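PDB 1O12: N-acetylglucosamine-6-phosphate deacetylase from Thermotoga maritima, which probably removes the acetyl group from N-acetylglucosamine 6-phosphate, using one divalent metal ion per subunit. Local coordinates for residues Arg110-Ile113 against Leu114-Ser118. Residues are numbered along the deposited sequence; the frame is centred on the assembly and turned at random.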
ATOM      1  N   ARG A 110      16.470 -11.219 -34.169  1.00 37.03           N
ATOM      2  CA  ARG A 110      16.202 -10.406 -35.353  1.00 36.77           C
ATOM      3  C   ARG A 110      16.066 -11.313 -36.584  1.00 36.69           C
ATOM      4  O   ARG A 110      15.167 -11.116 -37.399  1.00 36.67           O
ATOM      5  CB  ARG A 110      17.342  -9.401 -35.594  1.00 37.58           C
ATOM      6  CG  ARG A 110      17.146  -8.407 -36.790  1.00 35.85           C
ATOM      7  CD  ARG A 110      18.524  -7.930 -37.348  1.00 36.36           C
ATOM      8  NE  ARG A 110      19.323  -9.059 -37.855  1.00 36.64           N
ATOM      9  CZ  ARG A 110      20.634  -9.036 -38.089  1.00 36.55           C
ATOM     10  NH1 ARG A 110      21.338  -7.940 -37.876  1.00 37.10           N
ATOM     11  NH2 ARG A 110      21.255 -10.129 -38.499  1.00 37.21           N
ATOM     12  N   ASP A 111      16.947 -12.304 -36.708  1.00 35.15           N
ATOM     13  CA  ASP A 111      16.893 -13.214 -37.844  1.00 35.68           C
ATOM     14  C   ASP A 111      15.680 -14.130 -37.714  1.00 36.39           C
ATOM     15  O   ASP A 111      15.042 -14.513 -38.717  1.00 37.15           O
ATOM     16  CB  ASP A 111      18.156 -14.093 -37.934  1.00 36.11           C
ATOM     17  CG  ASP A 111      19.423 -13.305 -38.223  1.00 35.92           C
ATOM     18  OD1 ASP A 111      19.350 -12.170 -38.750  1.00 38.30           O
ATOM     19  OD2 ASP A 111      20.509 -13.847 -37.936  1.00 36.46           O
ATOM     20  N   TYR A 112      15.381 -14.510 -36.474  1.00 35.33           N
ATOM     21  CA  TYR A 112      14.256 -15.374 -36.215  1.00 33.57           C
ATOM     22  C   TYR A 112      12.952 -14.656 -36.557  1.00 33.71           C
ATOM     23  O   TYR A 112      12.006 -15.269 -37.038  1.00 33.02           O
ATOM     24  CB  TYR A 112      14.241 -15.793 -34.748  1.00 33.13           C
ATOM     25  CG  TYR A 112      13.113 -16.746 -34.437  1.00 31.48           C
ATOM     26  CD1 TYR A 112      13.257 -18.104 -34.675  1.00 30.34           C
ATOM     27  CD2 TYR A 112      11.882 -16.282 -33.960  1.00 30.71           C
ATOM     28  CE1 TYR A 112      12.224 -18.985 -34.452  1.00 31.03           C
ATOM     29  CE2 TYR A 112      10.832 -17.154 -33.728  1.00 30.11           C
ATOM     30  CZ  TYR A 112      11.003 -18.516 -33.973  1.00 32.86           C
ATOM     31  OH  TYR A 112       9.985 -19.439 -33.723  1.00 33.13           O
ATOM     32  N   ILE A 113      12.895 -13.349 -36.338  1.00 33.25           N
ATOM     33  CA  ILE A 113      11.649 -12.653 -36.626  1.00 34.47           C
ATOM     34  C   ILE A 113      11.429 -12.480 -38.133  1.00 36.17           C
ATOM     35  O   ILE A 113      10.286 -12.541 -38.624  1.00 34.98           O
ATOM     36  CB  ILE A 113      11.600 -11.304 -35.845  1.00 32.62           C
ATOM     37  CG1 ILE A 113      11.500 -11.636 -34.345  1.00 32.34           C
ATOM     38  CG2 ILE A 113      10.472 -10.397 -36.382  1.00 28.26           C
ATOM     39  CD1 ILE A 113      11.408 -10.433 -33.388  1.00 32.91           C
ATOM     40  N   LEU A 114      12.541 -12.300 -38.850  1.00 37.14           N
ATOM     41  CA  LEU A 114      12.555 -12.129 -40.300  1.00 37.90           C
ATOM     42  C   LEU A 114      12.137 -13.443 -40.946  1.00 39.67           C
ATOM     43  O   LEU A 114      11.443 -13.439 -41.959  1.00 40.54           O
ATOM     44  CB  LEU A 114      13.968 -11.742 -40.769  1.00 37.70           C
ATOM     45  CG  LEU A 114      14.354 -11.416 -42.228  1.00 37.95           C
ATOM     46  CD1 LEU A 114      13.993 -12.593 -43.127  1.00 38.47           C
ATOM     47  CD2 LEU A 114      13.696 -10.158 -42.700  1.00 34.49           C
ATOM     48  N   GLU A 115      12.547 -14.566 -40.355  1.00 41.17           N
ATOM     49  CA  GLU A 115      12.215 -15.890 -40.886  1.00 42.17           C
ATOM     50  C   GLU A 115      10.801 -16.364 -40.570  1.00 42.19           C
ATOM     51  O   GLU A 115      10.225 -17.143 -41.319  1.00 43.20           O
ATOM     52  CB  GLU A 115      13.226 -16.923 -40.388  1.00 44.09           C
ATOM     53  CG  GLU A 115      14.524 -16.920 -41.168  1.00 49.31           C
ATOM     54  CD  GLU A 115      15.729 -17.282 -40.313  1.00 53.17           C
ATOM     55  OE1 GLU A 115      15.635 -18.266 -39.547  1.00 53.89           O
ATOM     56  OE2 GLU A 115      16.776 -16.585 -40.412  1.00 55.16           O
ATOM     57  N   ASN A 116      10.240 -15.906 -39.461  1.00 41.34           N
ATOM     58  CA  ASN A 116       8.889 -16.309 -39.077  1.00 39.08           C
ATOM     59  C   ASN A 116       8.059 -15.069 -38.817  1.00 39.02           C
ATOM     60  O   ASN A 116       7.707 -14.774 -37.686  1.00 38.53           O
ATOM     61  CB  ASN A 116       8.951 -17.159 -37.821  1.00 38.05           C
ATOM     62  CG  ASN A 116       9.866 -18.330 -37.979  1.00 37.23           C
ATOM     63  OD1 ASN A 116       9.478 -19.349 -38.534  1.00 39.45           O
ATOM     64  ND2 ASN A 116      11.099 -18.192 -37.516  1.00 36.28           N
ATOM     65  N   PRO A 117       7.738 -14.326 -39.876  1.00 40.03           N
ATOM     66  CA  PRO A 117       6.941 -13.100 -39.772  1.00 40.36           C
ATOM     67  C   PRO A 117       5.619 -13.162 -38.964  1.00 39.09           C
ATOM     68  O   PRO A 117       5.075 -12.123 -38.604  1.00 40.18           O
ATOM     69  CB  PRO A 117       6.748 -12.683 -41.251  1.00 39.25           C
ATOM     70  CG  PRO A 117       6.897 -13.967 -41.999  1.00 39.19           C
ATOM     71  CD  PRO A 117       8.045 -14.626 -41.288  1.00 39.60           C
ATOM     72  N   SER A 118       5.089 -14.340 -38.674  1.00 36.25           N
ATOM     73  CA  SER A 118       3.875 -14.354 -37.877  1.00 36.36           C
ATOM     74  C   SER A 118       4.101 -14.897 -36.433  1.00 35.21           C
ATOM     75  O   SER A 118       3.145 -15.226 -35.725  1.00 33.48           O
ATOM     76  CB  SER A 118       2.748 -15.125 -38.595  1.00 35.00           C
ATOM     77  OG  SER A 118       2.938 -16.521 -38.501  1.00 39.93           O
TER
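Y112 and N116 meet at the C-terminal end of helix 99-115, on the outside of the TIM-barrel domain. N116 is the first residue to leave helical backbone angles. Its backbone N still reaches Y112 O at 3.1 Å, the last i to i+4 bond of the helix. Its side chain returns to the same oxygen: N116 ND2 lies 3.1 Å from Y112 O, in the carbonyl plane and on a lone pair. Two donors of one residue therefore grip a single carbonyl at the helix end. N116 ND2 also sits over one face of the Y112 ring, offset toward the rim, with Y112 CE1 3.4 Å away. Ring and amide planes are 38° apart. Y112 CG stands anti to the backbone N (chi1 -178°), which carries the ring forward along the helix to N116. One residue earlier, E115 N donates to D111 O at 3.0 Å. R110 holds D111 side-on, with R110 NE and R110 NH2 both donating to D111 OD1, the NH2 bond being 2.8 Å long. Farther out, the Y112 ring meets F75 and packs on L121 of strand 121-127. I113 also touches L121, so this helix end rests on the next barrel strand. Y112 OH is hydrogen-bonded to E79. An alanine in place of Y112 would probably leave the N116 amide without its ring face and E79 without its hydroxyl partner. The E79 atom that Y112 OH meets is the carboxylate oxygen OE2.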